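Local coordinates for protein argininosuccinate lyase (Chelativorans sp., PDB 6RXA) that is a carbon-nitrogen lyase of the aspartase/fumarase superfamily, known as EDDS lyase, that releases fumarate from amino-dicarboxylic acids such as EDDS, at residues L370-I380 / I423-K431; R10-E21 / A274-Q285. The protein carries 2 engineered substitutions. All blocks are in the same frame, centred on the assembly; numbering follows the deposited sequence.

Interaction 1 of 2, residues L370-I380 / I423-K431; sequences LTDMLVRRVGI and INVSADDIK
The helical C-terminal region of the argininosuccinate lyase family brings the end of helix 367-378 against the capping box that starts helix 427-434, with Met373 and Arg377 meeting Asp429. Over residues 370-378 and 427-431 the axes run at 139° and come within 10.2 Å of each other, and residues 423-426, leading into the second helix, pack against the last turns of the first through Ile423 and Val425. Met373 leaves its helix with CG anti to the backbone N (chi1 -176°), then bends twice, which lays the thioether across the start of the neighbouring helix: CE reaches Asp429 CB at 3.7 Å, while SD rests on Val425 CG1. Leu370 and Ile430 continue the apolar seam one turn earlier, and helix 408-419 covers Ile430 through Leu408 and Val411. Toward the other end, Val425 CG1 sits among Met373, Leu374, Arg377 and Val378. Beyond it, Ile423 CD1 lies 3.5 Å from Val378 CG2 and also meets Ile380 CD1 and Leu374 CD2, so this one methyl joins the last helical turn to the chain that follows Gly379.

Polar contacts gather on Asp429. Its backbone N donates to Ser426 OG at 3.0 Å, and Ser426 N returns a nearly straight bond (171°) to Asp429 OD2, striking it from above the carboxylate plane. These paired bonds fix the carboxylate at the helix start, where the helix dipole would probably stabilise its negative charge. The same OD2 forms a salt bridge with Arg377, whose chain folds at chi2 and chi3 to come in from the opposite direction. Arg377 is poorly ordered, so this grip is likely looser than the cap. Its NH2 lies 3.0 Å from Asp429 OD2, while Asp429 OD1 sits over one face of the guanidinium, near its rim.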
loop_
_atom_site.group_PDB
_atom_site.type_symbol
_atom_site.label_atom_id
_atom_site.label_comp_id
_atom_site.label_asym_id
_atom_site.label_seq_id
_atom_site.Cartn_x
_atom_site.Cartn_y
_atom_site.Cartn_z
ATOM N N LEU A 370 -1.045 -44.551 -3.104
ATOM C CA LEU A 370 -1.436 -45.716 -2.306
ATOM C C LEU A 370 -2.928 -45.673 -1.965
ATOM O O LEU A 370 -3.627 -46.694 -2.057
ATOM C CB LEU A 370 -0.564 -45.809 -1.054
ATOM C CG LEU A 370 -0.697 -47.061 -0.184
ATOM C CD1 LEU A 370 -0.249 -48.296 -0.962
ATOM C CD2 LEU A 370 0.101 -46.927 1.105
ATOM N N THR A 371 -3.439 -44.489 -1.605
ATOM C CA THR A 371 -4.856 -44.329 -1.281
ATOM C C THR A 371 -5.739 -44.557 -2.506
ATOM O O THR A 371 -6.768 -45.247 -2.429
ATOM C CB THR A 371 -5.088 -42.912 -0.741
ATOM O OG1 THR A 371 -4.151 -42.607 0.305
ATOM C CG2 THR A 371 -6.511 -42.759 -0.203
ATOM N N ASP A 372 -5.379 -43.941 -3.640
ATOM C CA ASP A 372 -6.152 -44.122 -4.863
ATOM C C ASP A 372 -6.184 -45.586 -5.270
ATOM O O ASP A 372 -7.193 -46.068 -5.807
ATOM C CB ASP A 372 -5.528 -43.314 -6.004
ATOM C CG ASP A 372 -5.852 -41.824 -5.951
ATOM O OD1 ASP A 372 -6.935 -41.437 -5.473
ATOM O OD2 ASP A 372 -5.018 -41.033 -6.431
ATOM N N MET A 373 -5.088 -46.307 -5.020
ATOM C CA MET A 373 -5.033 -47.723 -5.360
ATOM C C MET A 373 -6.048 -48.520 -4.554
ATOM O O MET A 373 -6.720 -49.410 -5.093
ATOM C CB MET A 373 -3.612 -48.249 -5.140
ATOM C CG MET A 373 -3.400 -49.704 -5.545
ATOM S SD MET A 373 -3.850 -50.847 -4.234
ATOM C CE MET A 373 -2.384 -50.752 -3.210
ATOM N N LEU A 374 -6.180 -48.223 -3.256
ATOM C CA LEU A 374 -7.164 -48.932 -2.449
ATOM C C LEU A 374 -8.574 -48.702 -2.985
ATOM O O LEU A 374 -9.347 -49.646 -3.154
ATOM C CB LEU A 374 -7.082 -48.502 -0.988
ATOM C CG LEU A 374 -5.743 -48.691 -0.277
ATOM C CD1 LEU A 374 -5.878 -48.296 1.196
ATOM C CD2 LEU A 374 -5.227 -50.094 -0.424
ATOM N N VAL A 375 -8.914 -47.440 -3.270
ATOM C CA VAL A 375 -10.227 -47.131 -3.837
ATOM C C VAL A 375 -10.437 -47.895 -5.137
ATOM O O VAL A 375 -11.481 -48.520 -5.351
ATOM C CB VAL A 375 -10.355 -45.613 -4.058
ATOM C CG1 VAL A 375 -11.624 -45.284 -4.830
ATOM C CG2 VAL A 375 -10.320 -44.882 -2.727
ATOM N N ARG A 376 -9.445 -47.849 -6.026
ATOM C CA ARG A 376 -9.588 -48.446 -7.349
ATOM C C ARG A 376 -9.639 -49.966 -7.272
ATOM O O ARG A 376 -10.408 -50.600 -8.005
ATOM C CB ARG A 376 -8.416 -47.993 -8.221
ATOM C CG ARG A 376 -8.555 -48.291 -9.698
ATOM C CD ARG A 376 -7.312 -47.823 -10.468
ATOM N NE ARG A 376 -7.160 -46.366 -10.472
ATOM C CZ ARG A 376 -6.215 -45.687 -9.817
ATOM N NH1 ARG A 376 -5.300 -46.315 -9.085
ATOM N NH2 ARG A 376 -6.186 -44.363 -9.902
ATOM N N ARG A 377 -8.844 -50.570 -6.382
ATOM C CA ARG A 377 -8.730 -52.026 -6.346
ATOM C C ARG A 377 -9.842 -52.684 -5.536
ATOM O O ARG A 377 -10.375 -53.719 -5.953
ATOM C CB ARG A 377 -7.369 -52.433 -5.779
ATOM C CG ARG A 377 -6.190 -52.106 -6.692
ATOM C CD ARG A 377 -6.035 -53.123 -7.822
ATOM N NE ARG A 377 -5.617 -54.432 -7.326
ATOM C CZ ARG A 377 -5.457 -55.510 -8.088
ATOM N NH1 ARG A 377 -5.680 -55.445 -9.394
ATOM N NH2 ARG A 377 -5.075 -56.658 -7.542
ATOM N N VAL A 378 -10.192 -52.131 -4.373
ATOM C CA VAL A 378 -11.190 -52.748 -3.500
ATOM C C VAL A 378 -12.486 -51.953 -3.419
ATOM O O VAL A 378 -13.436 -52.403 -2.761
ATOM C CB VAL A 378 -10.636 -53.060 -2.095
ATOM C CG1 VAL A 378 -9.316 -53.823 -2.205
ATOM C CG2 VAL A 378 -10.454 -51.795 -1.281
ATOM N N GLY A 379 -12.554 -50.784 -4.052
ATOM C CA GLY A 379 -13.803 -50.065 -4.185
ATOM C C GLY A 379 -14.283 -49.330 -2.957
ATOM O O GLY A 379 -15.413 -48.826 -2.969
ATOM N N ILE A 380 -13.477 -49.258 -1.891
ATOM C CA ILE A 380 -13.847 -48.433 -0.744
ATOM C C ILE A 380 -13.910 -46.964 -1.174
ATOM O O ILE A 380 -13.377 -46.573 -2.217
ATOM C CB ILE A 380 -12.876 -48.619 0.431
ATOM C CG1 ILE A 380 -11.449 -48.257 0.034
ATOM C CG2 ILE A 380 -12.892 -50.066 0.917
ATOM C CD1 ILE A 380 -10.427 -48.564 1.129
ATOM N N ILE A 423 -7.336 -55.950 4.026
ATOM C CA ILE A 423 -7.709 -55.358 2.744
ATOM C C ILE A 423 -7.079 -56.181 1.634
ATOM O O ILE A 423 -5.923 -56.603 1.731
ATOM C CB ILE A 423 -7.336 -53.859 2.677
ATOM C CG1 ILE A 423 -7.848 -53.248 1.368
ATOM C CG2 ILE A 423 -5.837 -53.672 2.842
ATOM C CD1 ILE A 423 -8.352 -51.806 1.519
ATOM N N ASN A 424 -7.849 -56.395 0.567
ATOM C CA ASN A 424 -7.494 -57.365 -0.469
ATOM C C ASN A 424 -6.676 -56.686 -1.567
ATOM O O ASN A 424 -7.149 -56.407 -2.671
ATOM C CB ASN A 424 -8.757 -58.015 -1.025
ATOM C CG ASN A 424 -8.550 -59.462 -1.405
ATOM O OD1 ASN A 424 -7.875 -60.211 -0.702
ATOM N ND2 ASN A 424 -9.135 -59.867 -2.525
ATOM N N VAL A 425 -5.407 -56.419 -1.237
ATOM C CA VAL A 425 -4.440 -55.877 -2.185
ATOM C C VAL A 425 -3.134 -56.648 -2.025
ATOM O O VAL A 425 -2.835 -57.206 -0.969
ATOM C CB VAL A 425 -4.197 -54.360 -2.011
ATOM C CG1 VAL A 425 -5.503 -53.584 -2.198
ATOM C CG2 VAL A 425 -3.579 -54.071 -0.658
ATOM N N SER A 426 -2.349 -56.661 -3.097
ATOM C CA SER A 426 -1.130 -57.451 -3.153
ATOM C C SER A 426 0.093 -56.596 -2.848
ATOM O O SER A 426 0.058 -55.360 -2.879
ATOM C CB SER A 426 -0.962 -58.069 -4.542
ATOM O OG SER A 426 -0.693 -57.054 -5.500
ATOM N N ALA A 427 1.203 -57.288 -2.577
ATOM C CA ALA A 427 2.481 -56.612 -2.393
ATOM C C ALA A 427 2.877 -55.825 -3.638
ATOM O O ALA A 427 3.459 -54.738 -3.542
ATOM C CB ALA A 427 3.554 -57.643 -2.042
ATOM N N ASP A 428 2.568 -56.359 -4.826
ATOM C CA ASP A 428 2.923 -55.655 -6.054
ATOM C C ASP A 428 2.053 -54.423 -6.263
ATOM O O ASP A 428 2.522 -53.418 -6.808
ATOM C CB ASP A 428 2.814 -56.586 -7.261
ATOM C CG ASP A 428 3.980 -57.555 -7.362
ATOM O OD1 ASP A 428 5.060 -57.262 -6.804
ATOM O OD2 ASP A 428 3.816 -58.609 -8.011
ATOM N N ASP A 429 0.776 -54.490 -5.867
ATOM C CA ASP A 429 -0.068 -53.301 -5.923
ATOM C C ASP A 429 0.550 -52.170 -5.109
ATOM O O ASP A 429 0.560 -51.002 -5.534
ATOM C CB ASP A 429 -1.454 -53.605 -5.353
ATOM C CG ASP A 429 -2.278 -54.534 -6.230
ATOM O OD1 ASP A 429 -2.091 -54.534 -7.466
ATOM O OD2 ASP A 429 -3.134 -55.249 -5.669
ATOM N N ILE A 430 1.060 -52.508 -3.922
ATOM C CA ILE A 430 1.648 -51.510 -3.029
ATOM C C ILE A 430 2.960 -50.983 -3.599
ATOM O O ILE A 430 3.184 -49.765 -3.670
ATOM C CB ILE A 430 1.831 -52.112 -1.620
ATOM C CG1 ILE A 430 0.467 -52.425 -1.004
ATOM C CG2 ILE A 430 2.629 -51.167 -0.738
ATOM C CD1 ILE A 430 0.509 -53.407 0.172
ATOM N N LYS A 431 3.848 -51.887 -4.019
ATOM C CA LYS A 431 5.137 -51.476 -4.563
ATOM C C LYS A 431 4.951 -50.494 -5.714
ATOM O O LYS A 431 5.613 -49.451 -5.780
ATOM C CB LYS A 431 5.909 -52.708 -5.037
ATOM C CG LYS A 431 7.337 -52.429 -5.469
ATOM C CD LYS A 431 7.962 -53.654 -6.130
ATOM C CE LYS A 431 9.404 -53.395 -6.528
ATOM N NZ LYS A 431 9.948 -54.481 -7.390
#

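Interaction 2 of 2, residues R10-E21 / A274-Q285; sequences RIGRATGAKAPE and ASFAGTSSIMPQ. With FMT (formic acid), chain B.
The loop 274-285 carries GTSSIMPQ, the first part of the signature sequence of the aspartase/fumarase superfamily, and Arg10, Arg13 and Ala19 of the N-terminal arm bind its backbone. Bends at chi2 (-52°) and chi3 (-65°) fold Arg10 back until its guanidinium lies between the two segments. There NH1 donates to Ala277 O at 2.7 Å and NH2 to Ala274 O at 2.9 Å, while NE and NH2 also hold Gly16 O and Thr15 O of its own segment. With Ala14 CB over the centre of one face and Lys18 N over the rim of the other, these edge bonds hold the plane in one orientation. Further along, Ala19 N meets Ser275 O at 2.8 Å on a lone pair in the carbonyl plane, and its CB makes a CH-pi contact over the Phe276 face, 3.7 Å from the ring centroid.

At the other end, Arg13 NH1 reaches Gln285 O at 2.8 Å, in the guanidinium plane. One water bridges Arg13 N, Thr279 OG1 and Pro284 O; Thr279 OG1 also hydrogen-bonds Lys286 O, while its CG2 packs on Ile11 and Ala14.

Ser280 and Ser281, which bind succinate in this protein, face away from the arm into a pocket to which the fourth subunit adds Arg112. Formate, probably from the crystallisation liquor, sits there and is hydrogen-bonded by that arginine. Ser280 OG accepts from Ile282 N, an ST turn, and from Met283 N, an ST motif. Ser281 N donates to FMT O2 at 3.0 Å, and Ser280 OG hydrogen-bonds FMT O1 at 2.6 Å.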
loop_
_atom_site.group_PDB
_atom_site.type_symbol
_atom_site.label_atom_id
_atom_site.label_comp_id
_atom_site.label_asym_id
_atom_site.label_seq_id
_atom_site.Cartn_x
_atom_site.Cartn_y
_atom_site.Cartn_z
ATOM N N ARG A 10 34.383 -11.497 -4.417
ATOM C CA ARG A 10 34.604 -12.849 -4.935
ATOM C C ARG A 10 35.768 -13.498 -4.180
ATOM O O ARG A 10 36.900 -13.604 -4.649
ATOM C CB ARG A 10 34.843 -12.817 -6.437
ATOM C CG ARG A 10 33.775 -12.076 -7.215
ATOM C CD ARG A 10 32.368 -12.546 -6.905
ATOM N NE ARG A 10 32.129 -13.921 -7.319
ATOM C CZ ARG A 10 30.981 -14.565 -7.147
ATOM N NH1 ARG A 10 29.960 -13.964 -6.548
ATOM N NH2 ARG A 10 30.859 -15.821 -7.553
ATOM N N ILE A 11 35.452 -13.893 -2.951
ATOM C CA ILE A 11 36.390 -14.535 -2.046
ATOM C C ILE A 11 35.771 -15.846 -1.590
ATOM O O ILE A 11 34.556 -16.035 -1.656
ATOM C CB ILE A 11 36.699 -13.651 -0.821
ATOM C CG1 ILE A 11 35.426 -13.357 -0.022
ATOM C CG2 ILE A 11 37.356 -12.356 -1.266
ATOM C CD1 ILE A 11 35.658 -12.518 1.246
ATOM N N GLY A 12 36.622 -16.753 -1.110
ATOM C CA GLY A 12 36.138 -18.007 -0.548
ATOM C C GLY A 12 35.247 -18.764 -1.513
ATOM O O GLY A 12 35.603 -18.983 -2.677
ATOM N N ARG A 13 34.057 -19.161 -1.040
ATOM C CA ARG A 13 33.136 -19.932 -1.864
ATOM C C ARG A 13 32.493 -19.132 -2.992
ATOM O O ARG A 13 31.801 -19.727 -3.827
ATOM C CB ARG A 13 32.042 -20.556 -0.994
ATOM C CG ARG A 13 32.589 -21.514 0.053
ATOM C CD ARG A 13 31.483 -22.354 0.671
ATOM N NE ARG A 13 30.866 -23.237 -0.313
ATOM C CZ ARG A 13 29.738 -23.901 -0.118
ATOM N NH1 ARG A 13 29.084 -23.784 1.030
ATOM N NH2 ARG A 13 29.259 -24.686 -1.075
ATOM N N ALA A 14 32.685 -17.811 -3.043
ATOM C CA ALA A 14 32.190 -17.004 -4.157
ATOM C C ALA A 14 33.272 -16.992 -5.229
ATOM O O ALA A 14 34.042 -16.039 -5.376
ATOM C CB ALA A 14 31.840 -15.601 -3.693
ATOM N N THR A 15 33.325 -18.084 -5.979
ATOM C CA THR A 15 34.387 -18.287 -6.945
ATOM C C THR A 15 34.010 -17.678 -8.286
ATOM O O THR A 15 32.833 -17.538 -8.641
ATOM C CB THR A 15 34.651 -19.781 -7.127
ATOM O OG1 THR A 15 33.449 -20.432 -7.567
ATOM C CG2 THR A 15 35.119 -20.403 -5.818
ATOM N N GLY A 16 35.041 -17.350 -9.053
ATOM C CA GLY A 16 34.836 -16.704 -10.326
ATOM C C GLY A 16 34.229 -15.322 -10.164
ATOM O O GLY A 16 34.201 -14.731 -9.083
ATOM N N ALA A 17 33.777 -14.794 -11.293
ATOM C CA ALA A 17 33.160 -13.483 -11.332
ATOM C C ALA A 17 31.657 -13.603 -11.113
ATOM O O ALA A 17 31.052 -14.650 -11.357
ATOM C CB ALA A 17 33.378 -12.827 -12.694
ATOM N N LYS A 18 31.041 -12.508 -10.685
ATOM C CA LYS A 18 29.586 -12.452 -10.745
ATOM C C LYS A 18 29.141 -12.628 -12.193
ATOM O O LYS A 18 29.750 -12.086 -13.117
ATOM C CB LYS A 18 29.067 -11.094 -10.273
ATOM C CG LYS A 18 29.354 -10.703 -8.835
ATOM C CD LYS A 18 28.384 -9.581 -8.415
ATOM C CE LYS A 18 28.841 -8.799 -7.204
ATOM N NZ LYS A 18 29.945 -7.856 -7.582
ATOM N N ALA A 19 28.060 -13.370 -12.392
ATOM C CA ALA A 19 27.407 -13.344 -13.682
ATOM C C ALA A 19 27.025 -11.905 -14.013
ATOM O O ALA A 19 26.682 -11.126 -13.121
ATOM C CB ALA A 19 26.129 -14.182 -13.635
ATOM N N PRO A 20 27.020 -11.537 -15.294
ATOM C CA PRO A 20 26.620 -10.162 -15.634
ATOM C C PRO A 20 25.223 -9.830 -15.150
ATOM O O PRO A 20 24.978 -8.713 -14.684
ATOM C CB PRO A 20 26.717 -10.123 -17.162
ATOM C CG PRO A 20 27.608 -11.266 -17.525
ATOM C CD PRO A 20 27.435 -12.316 -16.476
ATOM N N GLU A 21 24.292 -10.791 -15.229
ATOM C CA GLU A 21 22.931 -10.531 -14.785
ATOM C C GLU A 21 22.870 -10.295 -13.280
ATOM O O GLU A 21 22.045 -9.504 -12.797
ATOM C CB GLU A 21 22.036 -11.710 -15.163
ATOM C CG GLU A 21 22.020 -12.056 -16.636
ATOM C CD GLU A 21 23.003 -13.149 -17.004
ATOM O OE1 GLU A 21 24.079 -13.269 -16.363
ATOM O OE2 GLU A 21 22.702 -13.897 -17.954
ATOM N N ALA A 274 27.732 -20.884 -9.068
ATOM C CA ALA A 274 28.624 -20.006 -8.322
ATOM C C ALA A 274 28.506 -18.551 -8.756
ATOM O O ALA A 274 28.639 -17.643 -7.929
ATOM C CB ALA A 274 30.079 -20.449 -8.529
ATOM N N SER A 275 28.253 -18.313 -10.046
ATOM C CA SER A 275 28.180 -16.959 -10.576
ATOM C C SER A 275 26.931 -16.212 -10.140
ATOM O O SER A 275 26.813 -15.015 -10.427
ATOM C CB SER A 275 28.256 -16.995 -12.107
ATOM O OG SER A 275 27.117 -17.603 -12.695
ATOM N N PHE A 276 26.002 -16.879 -9.456
ATOM C CA PHE A 276 24.791 -16.249 -8.943
ATOM C C PHE A 276 24.719 -16.285 -7.423
ATOM O O PHE A 276 23.669 -15.958 -6.853
ATOM C CB PHE A 276 23.548 -16.874 -9.587
ATOM C CG PHE A 276 23.334 -16.416 -10.989
ATOM C CD1 PHE A 276 22.755 -15.184 -11.238
ATOM C CD2 PHE A 276 23.776 -17.167 -12.061
ATOM C CE1 PHE A 276 22.598 -14.727 -12.528
ATOM C CE2 PHE A 276 23.614 -16.709 -13.353
ATOM C CZ PHE A 276 23.028 -15.491 -13.584
ATOM N N ALA A 277 25.819 -16.610 -6.753
ATOM C CA ALA A 277 25.867 -16.649 -5.306
ATOM C C ALA A 277 27.019 -15.793 -4.809
ATOM O O ALA A 277 27.999 -15.555 -5.523
ATOM C CB ALA A 277 26.080 -18.082 -4.809
ATOM N N GLY A 278 26.889 -15.343 -3.565
ATOM C CA GLY A 278 27.968 -14.652 -2.888
ATOM C C GLY A 278 28.399 -15.387 -1.638
ATOM O O GLY A 278 28.052 -16.552 -1.452
ATOM N N THR A 279 29.165 -14.731 -0.774
ATOM C CA THR A 279 29.551 -15.344 0.491
ATOM C C THR A 279 29.492 -14.274 1.574
ATOM O O THR A 279 28.982 -13.175 1.352
ATOM C CB THR A 279 30.914 -16.038 0.374
ATOM O OG1 THR A 279 31.148 -16.833 1.541
ATOM C CG2 THR A 279 32.041 -15.018 0.207
ATOM N N SER A 280 30.029 -14.607 2.747
ATOM C CA SER A 280 30.036 -13.725 3.905
ATOM C C SER A 280 31.440 -13.233 4.204
ATOM O O SER A 280 32.416 -13.964 4.034
ATOM C CB SER A 280 29.541 -14.502 5.131
ATOM O OG SER A 280 29.853 -13.855 6.348
ATOM N N SER A 281 31.517 -11.986 4.696
ATOM C CA SER A 281 32.794 -11.405 5.108
ATOM C C SER A 281 33.363 -12.066 6.360
ATOM O O SER A 281 34.550 -11.881 6.659
ATOM C CB SER A 281 32.643 -9.895 5.354
ATOM O OG SER A 281 31.730 -9.620 6.413
ATOM N N ILE A 282 32.547 -12.828 7.094
ATOM C CA ILE A 282 32.946 -13.440 8.354
ATOM C C ILE A 282 32.830 -14.961 8.332
ATOM O O ILE A 282 33.715 -15.654 8.835
ATOM C CB ILE A 282 32.150 -12.838 9.535
ATOM C CG1 ILE A 282 32.355 -13.642 10.818
ATOM C CG2 ILE A 282 30.648 -12.750 9.232
ATOM C CD1 ILE A 282 31.793 -12.936 12.046
ATOM N N MET A 283 31.741 -15.508 7.769
ATOM C CA MET A 283 31.459 -16.939 7.827
ATOM C C MET A 283 31.932 -17.631 6.556
ATOM O O MET A 283 31.267 -17.520 5.516
ATOM C CB MET A 283 29.947 -17.141 8.003
ATOM C CG MET A 283 29.403 -16.664 9.338
ATOM S SD MET A 283 27.608 -16.672 9.466
ATOM C CE MET A 283 27.155 -15.336 8.362
ATOM N N PRO A 284 33.051 -18.358 6.577
ATOM C CA PRO A 284 33.606 -18.862 5.309
ATOM C C PRO A 284 32.787 -19.949 4.657
ATOM O O PRO A 284 32.988 -20.217 3.460
ATOM C CB PRO A 284 35.003 -19.377 5.695
ATOM C CG PRO A 284 35.278 -18.795 7.055
ATOM C CD PRO A 284 33.929 -18.658 7.721
ATOM N N GLN A 285 31.878 -20.602 5.387
ATOM C CA GLN A 285 31.068 -21.650 4.791
ATOM C C GLN A 285 29.960 -21.120 3.885
ATOM O O GLN A 285 29.361 -21.917 3.154
ATOM C CB GLN A 285 30.451 -22.560 5.872
ATOM C CG GLN A 285 29.153 -22.079 6.515
ATOM C CD GLN A 285 29.335 -21.047 7.598
ATOM O OE1 GLN A 285 30.443 -20.612 7.894
ATOM N NE2 GLN A 285 28.214 -20.622 8.191
HETATM C C FMT B . 28.335 -10.940 6.278
HETATM O O1 FMT B . 28.640 -11.738 7.153
HETATM O O2 FMT B . 28.627 -11.156 5.107
HETATM O O HOH W 1 33.546 -18.268 1.598
#

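How the interactions relate
From the N terminus, the arm 10-21 comes first and waits for 274-285, so interaction 2 closes a loop of 252 residues, mostly helical, and ties the start of the chain to the signature loop. Interaction 1 opens only later: 370-380 meets 423-431 after 42 residues, a local closure that joins helices of the C-terminal region. The two stand in series, neither nested nor crossed. Within one chain, interaction 1 and interaction 2 are separate, their centres 51 Å apart and their nearest atoms about 35 Å apart. The tetramer brings such regions together: Pro284 of one subunit packs on Thr371 of another.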